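Local coordinates for putative membrane protein (Corynebacterium diphtheriae NCTC 13129, PDB 3C8I) that is of unknown function but is probably a membrane protein of the DUF3239 family, represented here by its carboxy-terminal β-sheet domain, at residues B[130-134]-B[135-139]; B[112-115]-B[116-119]. One frame throughout, in Å; residues are numbered along the deposited sequence.

Both contacts are local, each within one continuous stretch: a helix start and a turn from helix to strand. Contact 2 lies between helix 103-112 and helix 115-124; contact 1 comes later, at the end of the last helix, 128-132, where the chain returns to the sheet as edge strand 138-140. Their centres lie 22 Å apart and their nearest atoms about 12 Å, so neither touches the other. Contact 1 is a surface contact, held by a threonine hydroxyl that bridges helix end and strand, with Val131 and Leu139 packed beside it. Contact 2 is partly buried: main-chain helix bonds set its frame, and a buried isoleucine lies over a tryptophan face, while its serine-glutamate pair stays at the exposed side.

Contact 1 (B[130-134]-B[135-139]); sequences QVRET and KFDLL
Thr134 OG1 takes the backbone N-H of Leu138 across the turn at 3.0 Å, with a bent N-H...O angle of 140°. The same hydroxyl donates to the carbonyl O of Val131, 2.7 Å from OG1, approaching in the carbonyl plane. It therefore links the last turn of the helix to the first residue of the strand. Its placement follows from chi1 of 72°, which tucks OG1 over the main chain, flanked by N and C of its own residue, and turns CG2 to the other partner, Leu139, whose CD1 lies 3.5 Å from Thr134 CG2. The two side chains cross at about a right angle. Leu139 also meets Val131, where CG2 of the valine is 3.9 Å from Leu139 CB, and its CD2 reaches CB of Gln130, so Leu139 touches Gln130, Val131 and Thr134. Val131 CG1, the other branch, rests against the carbonyl of Asp137.

In the next shell, Val131 O is gripped twice, since Thr134 N donates to it as well, at 3.1 Å, so backbone and hydroxyl of Thr134 are both tied to the same carbonyl. A water lies between Thr134 O (2.8 Å) and Asp137 OD1; with more acceptors around it than protons to give, which bonds it makes is uncertain. Farther out, Lys135 forms a salt bridge with Glu110 of the second subunit, and Arg132 pairs with Asp129 and Glu23. The turn delivers the chain from helix 128-132 into strand 138-140, which adds antiparallel to strand 47-54 at the sheet edge through backbone bonds of Asp137 with Thr51 and Leu139 with Leu49.

Contact 2 (B[112-115]-B[116-119]); sequences TIPS and EQWT
Ile113 and Trp118 meet at the tight link between helix 103-112 and helix 115-124, where Pro114 occupies the N-cap position of the second helix. The isoleucine CG2 sits over one face of the indole, 3.9 Å from the centroid of its five-membered ring and 25° off the normal, a CH-pi contact displaced toward the rim. Chi1 of -67° swings CG2 to the far side of CB from the backbone N of Ile113 and leaves CG1 next to that N, trans to the carbonyl carbon; with chi2 near trans, its CD1 then reaches Trp118 CZ2 at 3.8 Å. The isoleucine runs nearly perpendicular to the indole side chain. The indole N-H (NE1) hydrogen-bonds to the carbonyl O of Glu110 in the preceding helix, which limits how the ring can rotate, and Arg70 makes a cation-pi contact with the ring. Pro18 of strand 16-24 touches both Ile113 and Trp118, so the pair packs against the sheet.

Gln117 lies alongside the proline and points the same way, its NE2 3.8 Å from Pro114 CG. Glu116 behaves differently: its CG stands over its own main chain, and a bend at chi2 folds the carboxylate back toward the helix start, bringing OE2 to 3.6 Å from Pro114 CB.

The main chain provides the frame. Trp118 N donates to Pro114 O at 3.1 Å in a nearly straight bond, and Thr119 N to Ser115 O at 2.7 Å, the first i-to-i+4 bonds of the helix. At the outer side, Ser115 OG donates to Glu116 OE1 at 3.0 Å, meeting it from above the carboxylate plane, 45° out.

Contact 1 (B[130-134]-B[135-139])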
loop_
_atom_site.group_PDB
_atom_site.type_symbol
_atom_site.label_atom_id
_atom_site.label_comp_id
_atom_site.label_asym_id
_atom_site.label_seq_id
_atom_site.Cartn_x
_atom_site.Cartn_y
_atom_site.Cartn_z
ATOM N N GLN B 130 -18.359 -12.521 1.967
ATOM C CA GLN B 130 -17.483 -13.359 2.794
ATOM C C GLN B 130 -15.998 -13.038 2.548
ATOM O O GLN B 130 -15.234 -12.848 3.505
ATOM C CB GLN B 130 -17.736 -14.845 2.540
ATOM C CG GLN B 130 -19.075 -15.378 3.045
ATOM C CD GLN B 130 -19.274 -16.841 2.648
ATOM O OE1 GLN B 130 -18.389 -17.688 2.863
ATOM N NE2 GLN B 130 -20.421 -17.141 2.046
ATOM N N VAL B 131 -15.592 -12.952 1.273
ATOM C CA VAL B 131 -14.177 -12.644 0.952
ATOM C C VAL B 131 -13.784 -11.292 1.493
ATOM O O VAL B 131 -12.720 -11.133 2.103
ATOM C CB VAL B 131 -13.854 -12.657 -0.566
ATOM C CG1 VAL B 131 -12.353 -12.360 -0.774
ATOM C CG2 VAL B 131 -14.233 -13.973 -1.171
ATOM N N ARG B 132 -14.648 -10.303 1.298
ATOM C CA ARG B 132 -14.331 -8.968 1.804
ATOM C C ARG B 132 -14.368 -8.893 3.340
ATOM O O ARG B 132 -13.876 -7.921 3.891
ATOM C CB ARG B 132 -15.237 -7.900 1.172
ATOM C CG ARG B 132 -14.982 -7.731 -0.333
ATOM C CD ARG B 132 -15.564 -6.438 -0.892
ATOM N NE ARG B 132 -17.022 -6.421 -0.902
ATOM C CZ ARG B 132 -17.771 -5.600 -1.640
ATOM N NH1 ARG B 132 -17.217 -4.705 -2.445
ATOM N NH2 ARG B 132 -19.097 -5.675 -1.572
ATOM N N GLU B 133 -14.923 -9.905 4.026
ATOM C CA GLU B 133 -14.881 -9.943 5.515
ATOM C C GLU B 133 -13.541 -10.456 6.063
ATOM O O GLU B 133 -13.297 -10.369 7.264
ATOM C CB GLU B 133 -15.994 -10.807 6.134
ATOM C CG GLU B 133 -17.476 -10.469 5.815
ATOM C CD GLU B 133 -17.914 -9.032 6.144
ATOM O OE1 GLU B 133 -17.085 -8.241 6.649
ATOM O OE2 GLU B 133 -19.105 -8.696 5.887
ATOM N N THR B 134 -12.686 -11.011 5.198
ATOM C CA THR B 134 -11.372 -11.518 5.618
ATOM C C THR B 134 -10.410 -10.341 5.717
ATOM O O THR B 134 -10.672 -9.296 5.134
ATOM C CB THR B 134 -10.834 -12.558 4.606
ATOM O OG1 THR B 134 -10.426 -11.896 3.397
ATOM C CG2 THR B 134 -11.904 -13.610 4.302
ATOM N N LYS B 135 -9.277 -10.493 6.403
ATOM C CA LYS B 135 -8.384 -9.337 6.572
ATOM C C LYS B 135 -7.548 -8.926 5.362
ATOM O O LYS B 135 -7.135 -7.778 5.285
ATOM C CB LYS B 135 -7.517 -9.483 7.830
ATOM C CG LYS B 135 -6.431 -10.510 7.781
ATOM C CD LYS B 135 -5.833 -10.752 9.176
ATOM C CE LYS B 135 -4.952 -9.605 9.670
ATOM N NZ LYS B 135 -3.781 -10.157 10.397
ATOM N N PHE B 136 -7.272 -9.838 4.421
ATOM C CA PHE B 136 -6.476 -9.509 3.234
ATOM C C PHE B 136 -7.211 -9.774 1.904
ATOM O O PHE B 136 -6.577 -9.928 0.859
ATOM C CB PHE B 136 -5.147 -10.272 3.240
ATOM C CG PHE B 136 -4.289 -10.002 4.444
ATOM C CD1 PHE B 136 -4.108 -8.694 4.913
ATOM C CD2 PHE B 136 -3.691 -11.052 5.136
ATOM C CE1 PHE B 136 -3.319 -8.445 6.037
ATOM C CE2 PHE B 136 -2.886 -10.815 6.249
ATOM C CZ PHE B 136 -2.702 -9.510 6.703
ATOM N N ASP B 137 -8.536 -9.822 1.953
ATOM C CA ASP B 137 -9.365 -10.087 0.768
ATOM C C ASP B 137 -8.987 -11.418 0.092
ATOM O O ASP B 137 -8.882 -11.523 -1.135
ATOM C CB ASP B 137 -9.303 -8.876 -0.175
ATOM C CG ASP B 137 -9.999 -7.637 0.417
ATOM O OD1 ASP B 137 -10.844 -7.808 1.333
ATOM O OD2 ASP B 137 -9.712 -6.510 -0.043
ATOM N N LEU B 138 -8.784 -12.436 0.926
ATOM C CA LEU B 138 -8.426 -13.769 0.489
ATOM C C LEU B 138 -9.170 -14.753 1.381
ATOM O O LEU B 138 -9.043 -14.715 2.606
ATOM C CB LEU B 138 -6.909 -13.981 0.576
ATOM C CG LEU B 138 -6.307 -15.281 0.037
ATOM C CD1 LEU B 138 -6.370 -15.333 -1.454
ATOM C CD2 LEU B 138 -4.819 -15.422 0.492
ATOM N N LEU B 139 -9.979 -15.598 0.767
ATOM C CA LEU B 139 -10.802 -16.582 1.491
ATOM C C LEU B 139 -10.504 -17.962 0.929
ATOM O O LEU B 139 -10.736 -18.216 -0.246
ATOM C CB LEU B 139 -12.299 -16.271 1.310
ATOM C CG LEU B 139 -13.339 -17.122 2.066
ATOM C CD1 LEU B 139 -13.354 -16.747 3.543
ATOM C CD2 LEU B 139 -14.755 -16.985 1.455
HETATM O O HOH W 1 -11.003 -6.935 3.661
#

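Contact 2 (B[112-115]-B[116-119])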
loop_
_atom_site.group_PDB
_atom_site.type_symbol
_atom_site.label_atom_id
_atom_site.label_comp_id
_atom_site.label_asym_id
_atom_site.label_seq_id
_atom_site.Cartn_x
_atom_site.Cartn_y
_atom_site.Cartn_z
ATOM N N THR B 112 -7.366 -21.155 -22.411
ATOM C CA THR B 112 -6.309 -21.938 -21.758
ATOM C C THR B 112 -6.619 -22.253 -20.279
ATOM O O THR B 112 -6.246 -23.315 -19.764
ATOM C CB THR B 112 -4.959 -21.188 -21.811
ATOM O OG1 THR B 112 -4.516 -21.072 -23.167
ATOM C CG2 THR B 112 -3.903 -21.899 -21.003
ATOM N N ILE B 113 -7.291 -21.334 -19.589
ATOM C CA ILE B 113 -7.657 -21.577 -18.191
ATOM C C ILE B 113 -8.730 -22.669 -18.158
ATOM O O ILE B 113 -9.755 -22.556 -18.836
ATOM C CB ILE B 113 -8.117 -20.277 -17.458
ATOM C CG1 ILE B 113 -6.937 -19.311 -17.303
ATOM C CG2 ILE B 113 -8.708 -20.594 -16.076
ATOM C CD1 ILE B 113 -7.373 -17.871 -17.123
ATOM N N PRO B 114 -8.475 -23.757 -17.404
ATOM C CA PRO B 114 -9.463 -24.834 -17.294
ATOM C C PRO B 114 -10.897 -24.339 -17.077
ATOM O O PRO B 114 -11.144 -23.437 -16.268
ATOM C CB PRO B 114 -8.964 -25.621 -16.080
ATOM C CG PRO B 114 -7.506 -25.513 -16.179
ATOM C CD PRO B 114 -7.242 -24.089 -16.656
ATOM N N SER B 115 -11.825 -24.921 -17.829
ATOM C CA SER B 115 -13.243 -24.634 -17.701
ATOM C C SER B 115 -13.729 -24.830 -16.273
ATOM O O SER B 115 -14.603 -24.099 -15.812
ATOM C CB SER B 115 -14.022 -25.559 -18.627
ATOM O OG SER B 115 -13.434 -26.853 -18.609
ATOM N N GLU B 116 -13.167 -25.826 -15.590
ATOM C CA GLU B 116 -13.572 -26.181 -14.208
ATOM C C GLU B 116 -13.135 -25.136 -13.172
ATOM O O GLU B 116 -13.824 -24.914 -12.167
ATOM C CB GLU B 116 -13.039 -27.571 -13.816
ATOM C CG GLU B 116 -11.571 -27.841 -14.218
ATOM C CD GLU B 116 -11.420 -28.523 -15.589
ATOM O OE1 GLU B 116 -12.397 -28.572 -16.373
ATOM O OE2 GLU B 116 -10.303 -29.007 -15.891
ATOM N N GLN B 117 -11.996 -24.490 -13.430
ATOM C CA GLN B 117 -11.591 -23.327 -12.658
ATOM C C GLN B 117 -12.530 -22.167 -12.943
ATOM O O GLN B 117 -12.939 -21.464 -12.023
ATOM C CB GLN B 117 -10.147 -22.943 -12.953
ATOM C CG GLN B 117 -9.134 -23.901 -12.366
ATOM C CD GLN B 117 -7.693 -23.477 -12.593
ATOM O OE1 GLN B 117 -7.372 -22.283 -12.754
ATOM N NE2 GLN B 117 -6.802 -24.458 -12.580
ATOM N N TRP B 118 -12.886 -21.972 -14.217
ATOM C CA TRP B 118 -13.905 -20.982 -14.557
ATOM C C TRP B 118 -15.205 -21.266 -13.813
ATOM O O TRP B 118 -15.769 -20.382 -13.194
ATOM C CB TRP B 118 -14.166 -20.904 -16.067
ATOM C CG TRP B 118 -13.098 -20.162 -16.826
ATOM C CD1 TRP B 118 -12.278 -20.670 -17.775
ATOM C CD2 TRP B 118 -12.753 -18.787 -16.683
ATOM N NE1 TRP B 118 -11.425 -19.696 -18.241
ATOM C CE2 TRP B 118 -11.701 -18.521 -17.587
ATOM C CE3 TRP B 118 -13.227 -17.746 -15.872
ATOM C CZ2 TRP B 118 -11.101 -17.253 -17.700
ATOM C CZ3 TRP B 118 -12.636 -16.476 -15.987
ATOM C CH2 TRP B 118 -11.577 -16.247 -16.886
ATOM N N THR B 119 -15.664 -22.509 -13.842
ATOM C CA THR B 119 -16.929 -22.835 -13.199
ATOM C C THR B 119 -16.849 -22.693 -11.655
ATOM O O THR B 119 -17.746 -22.115 -11.029
ATOM C CB THR B 119 -17.486 -24.214 -13.706
ATOM O OG1 THR B 119 -16.682 -25.284 -13.194
ATOM C CG2 THR B 119 -17.484 -24.274 -15.222
#